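Local structure of cellulase (Xanthomonas axonopodis pv. citri, 5HOS) at residues A[244-249]-A[280-285]; A[133-138]-A[166-171]; A[51-54]-A[58-61]. The protein probably hydrolyses internal beta-1,4-glucosidic bonds of cellulose, as an endo-beta-1,4-glucanase of glycoside hydrolase family 5. One frame throughout, in Å; residues are numbered along the deposited sequence.

This enzyme illustrates how one closed eight-stranded (beta/alpha) barrel employs different chemistry in different parts of its fold. Contacts 1 and 2 each join the helices that follow consecutive strands, and they lie on opposite sides of the chain's centre, their own centres about 36 Å apart. Contact 2 is buried and carried by two aromatic rings. Contact 1 is only partly buried and trades rings for alanine, leucine and backbone carbonyls, with a disulfide close by. Contact 3, also partly buried, instead ties a loop to the helix directly after it, by a salt bridge and a water. No element is shared between the three.

Contact 1: A[244-249]-A[280-285]; sequences VSATVG and CNLALN
Leu282 holds its CG anti to the carbonyl carbon and beside the backbone N (chi1 -70°), a setting that leads one branch of its fork, CD1, to 3.9 Å from Ala246 CB. The CB of Leu282 already faces the 244-249 segment and lies 3.7 Å from the same methyl, so Ala246 CB touches the leucine at both its root and its tip. This is the apolar half of the contact, lying toward the outer surface.

The other half is made by backbone carbonyls. Ala246 O points at the helix wall and comes 3.2 Å from Ala283 CA, with an angle of 136° at the hydrogen: a CA-H...O contact in place of a conventional hydrogen bond. Ala283 N is also near, but its direction is poor, and no hydrogen bond crosses between the segments. Ser245 O adds a second carbonyl, set 3.4 Å from Ala283 CB. The small alanine thus lets two carbonyls of the loop come close to the helix, and the alpha carbons of Ala246 and Ala283 are 4.3 Å apart.

What shapes the loop is an ST turn: Ser245 OG accepts from Thr247 N at 3.0 Å. Thr247 stands directly before the helix, and its hydroxyl is hydrogen-bonded to Glu251 within that helix's first turn.

The two elements brought together are the entrance to helix 248-262 and the early part of helix 278-293, which follow barrel strands 224-231 and 267-273. The disulfide Cys243-Cys280 joins the loop leading into helix 248-262 to the start of helix 278-293, within a turn of Ala283. Leu232, just beyond strand 224-231, touches both Val248 and Ala283, while helix 330-341 covers another flank of helix 278-293 through Ile332.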
loop_
_atom_site.group_PDB
_atom_site.type_symbol
_atom_site.label_atom_id
_atom_site.label_comp_id
_atom_site.label_asym_id
_atom_site.label_seq_id
_atom_site.Cartn_x
_atom_site.Cartn_y
_atom_site.Cartn_z
ATOM N N VAL A 244 0.759 21.476 5.448
ATOM C CA VAL A 244 0.981 22.316 6.632
ATOM C C VAL A 244 2.207 23.226 6.464
ATOM O O VAL A 244 2.163 24.392 6.844
ATOM C CB VAL A 244 1.121 21.446 7.915
ATOM C CG1 VAL A 244 1.534 22.285 9.126
ATOM C CG2 VAL A 244 -0.181 20.699 8.204
ATOM N N SER A 245 3.286 22.680 5.900
ATOM C CA SER A 245 4.542 23.402 5.727
ATOM C C SER A 245 5.389 22.771 4.637
ATOM O O SER A 245 5.113 21.655 4.181
ATOM C CB SER A 245 5.350 23.415 7.035
ATOM O OG SER A 245 6.216 22.291 7.150
ATOM N N ALA A 246 6.452 23.485 4.272
ATOM C CA ALA A 246 7.415 23.030 3.267
ATOM C C ALA A 246 8.289 21.875 3.740
ATOM O O ALA A 246 8.986 21.270 2.927
ATOM C CB ALA A 246 8.298 24.193 2.829
ATOM N N THR A 247 8.275 21.594 5.044
ATOM C CA THR A 247 9.074 20.534 5.643
ATOM C C THR A 247 8.250 19.501 6.442
ATOM O O THR A 247 8.834 18.588 7.033
ATOM C CB THR A 247 10.127 21.152 6.580
ATOM O OG1 THR A 247 9.466 21.956 7.561
ATOM C CG2 THR A 247 11.105 22.032 5.795
ATOM N N VAL A 248 6.918 19.618 6.443
ATOM C CA VAL A 248 6.052 18.748 7.268
ATOM C C VAL A 248 6.144 17.250 6.914
ATOM O O VAL A 248 5.936 16.394 7.780
ATOM C CB VAL A 248 4.568 19.227 7.269
ATOM C CG1 VAL A 248 3.877 18.953 5.934
ATOM C CG2 VAL A 248 3.790 18.582 8.411
ATOM N N GLY A 249 6.453 16.936 5.657
ATOM C CA GLY A 249 6.656 15.551 5.244
ATOM C C GLY A 249 7.850 14.937 5.939
ATOM O O GLY A 249 7.738 13.906 6.603
ATOM N N CYS A 280 3.036 22.521 -0.856
ATOM C CA CYS A 280 3.006 21.069 -1.066
ATOM C C CYS A 280 4.158 20.590 -1.954
ATOM O O CYS A 280 4.774 19.555 -1.674
ATOM C CB CYS A 280 1.664 20.623 -1.658
ATOM S SG CYS A 280 0.283 20.548 -0.486
ATOM N N ASN A 281 4.458 21.346 -3.010
ATOM C CA ASN A 281 5.556 20.983 -3.908
ATOM C C ASN A 281 6.907 20.934 -3.198
ATOM O O ASN A 281 7.680 19.999 -3.403
ATOM C CB ASN A 281 5.598 21.916 -5.123
ATOM C CG ASN A 281 4.406 21.716 -6.058
ATOM O OD1 ASN A 281 3.687 20.714 -5.973
ATOM N ND2 ASN A 281 4.192 22.675 -6.955
ATOM N N LEU A 282 7.179 21.924 -2.347
ATOM C CA LEU A 282 8.392 21.914 -1.518
ATOM C C LEU A 282 8.411 20.729 -0.557
ATOM O O LEU A 282 9.430 20.043 -0.439
ATOM C CB LEU A 282 8.529 23.212 -0.719
ATOM C CG LEU A 282 8.861 24.464 -1.539
ATOM C CD1 LEU A 282 8.637 25.723 -0.714
ATOM C CD2 LEU A 282 10.293 24.414 -2.065
ATOM N N ALA A 283 7.285 20.498 0.115
ATOM C CA ALA A 283 7.144 19.365 1.055
ATOM C C ALA A 283 7.335 18.012 0.376
ATOM O O ALA A 283 8.048 17.144 0.893
ATOM C CB ALA A 283 5.790 19.414 1.749
ATOM N N LEU A 284 6.715 17.848 -0.793
ATOM C CA LEU A 284 6.811 16.603 -1.548
ATOM C C LEU A 284 8.255 16.324 -1.952
ATOM O O LEU A 284 8.776 15.240 -1.676
ATOM C CB LEU A 284 5.913 16.642 -2.786
ATOM C CG LEU A 284 5.926 15.413 -3.698
ATOM C CD1 LEU A 284 5.515 14.168 -2.927
ATOM C CD2 LEU A 284 5.008 15.634 -4.889
ATOM N N ASN A 285 8.888 17.305 -2.602
ATOM C CA ASN A 285 10.305 17.208 -2.985
ATOM C C ASN A 285 11.206 16.839 -1.824
ATOM O O ASN A 285 12.054 15.949 -1.936
ATOM C CB ASN A 285 10.810 18.535 -3.585
ATOM C CG ASN A 285 10.907 18.487 -5.089
ATOM O OD1 ASN A 285 11.693 17.716 -5.631
ATOM N ND2 ASN A 285 10.111 19.311 -5.775
#

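Contact 2: A[133-138]-A[166-171]; sequences STFNDL and QAWATA
Phe135 and Ala171 mark the closest approach of two helical segments, with alpha carbons 7.9 Å apart, and the contact between them is made mainly by two aromatic side chains. Phe135 contributes the largest share. Its CG is anti to the backbone N (chi1 -173°), which carries the ring across to helix 165-181. Trp168 departs from its own helix by the same kind of rotation, and the two side chains cross at about a right angle.

They meet through the outer atoms of their rings. Trp168 CH2, on the benzo part of the indole, is 3.8 Å from Phe135 CE2, with Phe135 CZ only slightly farther off. The Phe135 ring and the six-membered ring of Trp168 have centroids 5.8 Å apart and planes inclined at 46°, an oblique pairing. On another part of its rim, near the ring plane, Phe135 places CD2 4.2 Å from Ala171 O.

Neighbouring groups also touch the pair. Met157 touches both Phe135 and Trp168, and Trp139, one turn along helix 132-145, meets the phenyl ring almost perpendicularly. On the outer side of helix 165-181, Thr170 OG1 donates to Gln166 O at 3.2 Å; that carbonyl also takes Thr170 N, from the opposite face of its plane.

Chemically, the contact is almost entirely one of dispersion and shape, with no hydrogen bond between the segments. The polar end of the indole is satisfied separately: Trp168 NE1 donates to Pro191 O at the end of barrel strand 188-191. That bond probably fixes the rotation of the indole, so that CH2 is directed at Phe135 while its buried N-H is paired.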
loop_
_atom_site.group_PDB
_atom_site.type_symbol
_atom_site.label_atom_id
_atom_site.label_comp_id
_atom_site.label_asym_id
_atom_site.label_seq_id
_atom_site.Cartn_x
_atom_site.Cartn_y
_atom_site.Cartn_z
ATOM N N SER A 133 -7.223 -17.462 11.747
ATOM C CA SER A 133 -7.261 -18.528 10.744
ATOM C C SER A 133 -7.919 -18.103 9.428
ATOM O O SER A 133 -7.492 -18.523 8.366
ATOM C CB SER A 133 -7.977 -19.774 11.301
ATOM O OG SER A 133 -9.345 -19.502 11.578
ATOM N N THR A 134 -8.961 -17.278 9.503
ATOM C CA THR A 134 -9.620 -16.778 8.305
ATOM C C THR A 134 -8.692 -15.896 7.449
ATOM O O THR A 134 -8.670 -16.011 6.220
ATOM C CB THR A 134 -10.910 -16.032 8.683
ATOM O OG1 THR A 134 -11.831 -16.982 9.238
ATOM C CG2 THR A 134 -11.552 -15.359 7.476
ATOM N N PHE A 135 -7.929 -15.037 8.111
ATOM C CA PHE A 135 -6.950 -14.187 7.448
ATOM C C PHE A 135 -5.795 -15.021 6.894
ATOM O O PHE A 135 -5.360 -14.809 5.745
ATOM C CB PHE A 135 -6.466 -13.113 8.434
ATOM C CG PHE A 135 -5.565 -12.061 7.832
ATOM C CD1 PHE A 135 -5.886 -11.426 6.624
ATOM C CD2 PHE A 135 -4.421 -11.662 8.504
ATOM C CE1 PHE A 135 -5.070 -10.444 6.097
ATOM C CE2 PHE A 135 -3.596 -10.678 7.978
ATOM C CZ PHE A 135 -3.919 -10.075 6.774
ATOM N N ASN A 136 -5.324 -15.980 7.688
ATOM C CA ASN A 136 -4.281 -16.909 7.246
ATOM C C ASN A 136 -4.646 -17.621 5.944
ATOM O O ASN A 136 -3.801 -17.783 5.064
ATOM C CB ASN A 136 -4.001 -17.984 8.301
ATOM C CG ASN A 136 -3.248 -17.466 9.513
ATOM O OD1 ASN A 136 -2.713 -16.358 9.526
ATOM N ND2 ASN A 136 -3.198 -18.294 10.552
ATOM N N ASP A 137 -5.901 -18.057 5.832
ATOM C CA ASP A 137 -6.323 -18.813 4.658
ATOM C C ASP A 137 -6.290 -17.968 3.388
ATOM O O ASP A 137 -5.881 -18.460 2.346
ATOM C CB ASP A 137 -7.707 -19.412 4.841
ATOM C CG ASP A 137 -8.086 -20.304 3.699
ATOM O OD1 ASP A 137 -7.531 -21.419 3.618
ATOM O OD2 ASP A 137 -8.898 -19.870 2.853
ATOM N N LEU A 138 -6.726 -16.705 3.472
ATOM C CA LEU A 138 -6.580 -15.787 2.327
ATOM C C LEU A 138 -5.136 -15.755 1.845
ATOM O O LEU A 138 -4.863 -15.963 0.659
ATOM C CB LEU A 138 -7.011 -14.358 2.682
ATOM C CG LEU A 138 -6.715 -13.265 1.637
ATOM C CD1 LEU A 138 -7.515 -13.478 0.368
ATOM C CD2 LEU A 138 -6.967 -11.876 2.201
ATOM N N GLN A 166 -1.008 -4.497 19.353
ATOM C CA GLN A 166 -0.452 -5.799 19.760
ATOM C C GLN A 166 -1.246 -6.976 19.161
ATOM O O GLN A 166 -0.659 -7.963 18.705
ATOM C CB GLN A 166 -0.367 -5.909 21.293
ATOM C CG GLN A 166 0.675 -6.911 21.774
ATOM C CD GLN A 166 2.114 -6.553 21.365
ATOM O OE1 GLN A 166 2.661 -5.504 21.757
ATOM N NE2 GLN A 166 2.731 -7.423 20.579
ATOM N N ALA A 167 -2.575 -6.867 19.153
ATOM C CA ALA A 167 -3.429 -7.895 18.554
ATOM C C ALA A 167 -3.215 -7.951 17.051
ATOM O O ALA A 167 -3.208 -9.037 16.466
ATOM C CB ALA A 167 -4.895 -7.631 18.850
ATOM N N TRP A 168 -3.051 -6.783 16.430
ATOM C CA TRP A 168 -2.755 -6.733 15.004
ATOM C C TRP A 168 -1.409 -7.406 14.695
ATOM O O TRP A 168 -1.328 -8.206 13.772
ATOM C CB TRP A 168 -2.775 -5.311 14.439
ATOM C CG TRP A 168 -2.223 -5.333 13.061
ATOM C CD1 TRP A 168 -1.042 -4.811 12.650
ATOM C CD2 TRP A 168 -2.765 -6.039 11.937
ATOM N NE1 TRP A 168 -0.831 -5.101 11.331
ATOM C CE2 TRP A 168 -1.868 -5.862 10.868
ATOM C CE3 TRP A 168 -3.926 -6.800 11.729
ATOM C CZ2 TRP A 168 -2.097 -6.407 9.602
ATOM C CZ3 TRP A 168 -4.158 -7.335 10.472
ATOM C CH2 TRP A 168 -3.247 -7.137 9.425
ATOM N N ALA A 169 -0.373 -7.083 15.457
ATOM C CA ALA A 169 0.947 -7.698 15.243
ATOM C C ALA A 169 0.892 -9.221 15.304
ATOM O O ALA A 169 1.569 -9.879 14.535
ATOM C CB ALA A 169 1.969 -7.174 16.238
ATOM N N THR A 170 0.091 -9.771 16.220
ATOM C CA THR A 170 -0.096 -11.224 16.319
ATOM C C THR A 170 -0.754 -11.806 15.060
ATOM O O THR A 170 -0.291 -12.817 14.541
ATOM C CB THR A 170 -0.916 -11.577 17.574
ATOM O OG1 THR A 170 -0.214 -11.087 18.717
ATOM C CG2 THR A 170 -1.134 -13.094 17.706
ATOM N N ALA A 171 -1.809 -11.142 14.569
ATOM C CA ALA A 171 -2.452 -11.528 13.318
ATOM C C ALA A 171 -1.493 -11.417 12.121
ATOM O O ALA A 171 -1.410 -12.335 11.303
ATOM C CB ALA A 171 -3.693 -10.672 13.078
#

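Contact 3: A[51-54]-A[58-61]; sequences DYRY and DEYA
Arg53 and Glu59 reach for each other from opposite directions, and their flat ends are nearly coplanar, the guanidinium and carboxylate planes lying 19° apart. One corner of each meets directly: Arg53 NH2 donates to Glu59 OE2 at 2.9 Å in a salt bridge. The bond is somewhat bent, with 141° at the hydrogen, although the oxygen is met nearly along its C-O axis. That oxygen lies 17° out of the guanidinium plane. The second corner is filled by a water in the guanidinium plane, which accepts from Arg53 NE at 2.8 Å and donates to Glu59 OE1 at 2.7 Å. The familiar two-pronged arginine-carboxylate pairing is therefore opened on one side by a water, and the two links together probably limit the rotation of both groups.

Arginine reaches this position by a folded route, its CG lodged between the backbone N and carbonyl carbon and its chain bent at chi3; glutamate runs straight out beyond CG. Trp309 adds a cation-pi contact to Arg53, from the loop after the last barrel strand.

Glu59 OE2 also takes the backbone N of Ala56, just ahead of helix 57-65, so the carboxylate joins the start of its own helix to Arg53. The arrangement ties the end of the loop between strand 29-34 and helix 57-65 to the first turn of that helix, in the first beta-alpha unit of a TIM barrel, the fold characteristic of family 5 glycoside hydrolases.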
loop_
_atom_site.group_PDB
_atom_site.type_symbol
_atom_site.label_atom_id
_atom_site.label_comp_id
_atom_site.label_asym_id
_atom_site.label_seq_id
_atom_site.Cartn_x
_atom_site.Cartn_y
_atom_site.Cartn_z
ATOM N N ASP A 51 -19.554 -1.127 -10.871
ATOM C CA ASP A 51 -19.204 -0.773 -9.485
ATOM C C ASP A 51 -17.703 -0.576 -9.244
ATOM O O ASP A 51 -17.313 0.218 -8.387
ATOM C CB ASP A 51 -19.713 -1.847 -8.524
ATOM C CG ASP A 51 -21.208 -1.973 -8.553
ATOM O OD1 ASP A 51 -21.876 -0.930 -8.431
ATOM O OD2 ASP A 51 -21.704 -3.108 -8.697
ATOM N N TYR A 52 -16.876 -1.325 -9.971
ATOM C CA TYR A 52 -15.423 -1.251 -9.840
ATOM C C TYR A 52 -14.766 -1.645 -11.168
ATOM O O TYR A 52 -15.433 -2.171 -12.057
ATOM C CB TYR A 52 -14.962 -2.186 -8.715
ATOM C CG TYR A 52 -15.130 -3.668 -9.015
ATOM C CD1 TYR A 52 -16.344 -4.312 -8.803
ATOM C CD2 TYR A 52 -14.054 -4.432 -9.496
ATOM C CE1 TYR A 52 -16.498 -5.668 -9.066
ATOM C CE2 TYR A 52 -14.202 -5.784 -9.773
ATOM C CZ TYR A 52 -15.413 -6.401 -9.551
ATOM O OH TYR A 52 -15.556 -7.742 -9.816
ATOM N N ARG A 53 -13.461 -1.400 -11.275
ATOM C CA ARG A 53 -12.689 -1.647 -12.501
ATOM C C ARG A 53 -11.272 -2.078 -12.154
ATOM O O ARG A 53 -10.778 -1.777 -11.066
ATOM C CB ARG A 53 -12.605 -0.370 -13.352
ATOM C CG ARG A 53 -11.891 0.788 -12.656
ATOM C CD ARG A 53 -11.640 1.983 -13.560
ATOM N NE ARG A 53 -10.574 1.760 -14.543
ATOM C CZ ARG A 53 -10.745 1.434 -15.829
ATOM N NH1 ARG A 53 -11.961 1.257 -16.358
ATOM N NH2 ARG A 53 -9.674 1.278 -16.609
ATOM N N TYR A 54 -10.628 -2.765 -13.093
ATOM C CA TYR A 54 -9.185 -2.968 -13.063
ATOM C C TYR A 54 -8.543 -2.059 -14.119
ATOM O O TYR A 54 -9.220 -1.614 -15.051
ATOM C CB TYR A 54 -8.835 -4.447 -13.284
ATOM C CG TYR A 54 -8.928 -5.269 -12.013
ATOM C CD1 TYR A 54 -10.162 -5.565 -11.438
ATOM C CD2 TYR A 54 -7.779 -5.744 -11.374
ATOM C CE1 TYR A 54 -10.254 -6.301 -10.266
ATOM C CE2 TYR A 54 -7.861 -6.483 -10.203
ATOM C CZ TYR A 54 -9.096 -6.761 -9.651
ATOM O OH TYR A 54 -9.182 -7.495 -8.494
ATOM N N ASP A 58 -2.532 -0.087 -20.948
ATOM C CA ASP A 58 -1.782 1.148 -21.236
ATOM C C ASP A 58 -1.627 2.108 -20.037
ATOM O O ASP A 58 -0.813 3.024 -20.090
ATOM C CB ASP A 58 -2.311 1.880 -22.492
ATOM C CG ASP A 58 -3.713 2.468 -22.324
ATOM O OD1 ASP A 58 -4.308 2.370 -21.237
ATOM O OD2 ASP A 58 -4.225 3.039 -23.310
ATOM N N GLU A 59 -2.388 1.890 -18.965
ATOM C CA GLU A 59 -2.195 2.649 -17.726
ATOM C C GLU A 59 -0.818 2.342 -17.123
ATOM O O GLU A 59 -0.097 3.251 -16.701
ATOM C CB GLU A 59 -3.338 2.385 -16.747
ATOM C CG GLU A 59 -4.671 2.952 -17.251
ATOM C CD GLU A 59 -5.829 2.727 -16.297
ATOM O OE1 GLU A 59 -5.678 3.069 -15.111
ATOM O OE2 GLU A 59 -6.891 2.211 -16.730
ATOM N N TYR A 60 -0.421 1.074 -17.186
ATOM C CA TYR A 60 0.894 0.654 -16.700
ATOM C C TYR A 60 1.988 1.277 -17.565
ATOM O O TYR A 60 2.945 1.841 -17.042
ATOM C CB TYR A 60 1.015 -0.873 -16.677
ATOM C CG TYR A 60 -0.037 -1.551 -15.823
ATOM C CD1 TYR A 60 -1.283 -1.884 -16.348
ATOM C CD2 TYR A 60 0.211 -1.866 -14.488
ATOM C CE1 TYR A 60 -2.247 -2.501 -15.573
ATOM C CE2 TYR A 60 -0.747 -2.486 -13.706
ATOM C CZ TYR A 60 -1.982 -2.792 -14.250
ATOM O OH TYR A 60 -2.950 -3.412 -13.487
ATOM N N ALA A 61 1.834 1.193 -18.884
ATOM C CA ALA A 61 2.799 1.789 -19.814
ATOM C C ALA A 61 2.997 3.293 -19.554
ATOM O O ALA A 61 4.122 3.768 -19.560
ATOM C CB ALA A 61 2.388 1.541 -21.255
HETATM O O HOH W 1 -7.966 2.579 -13.822
#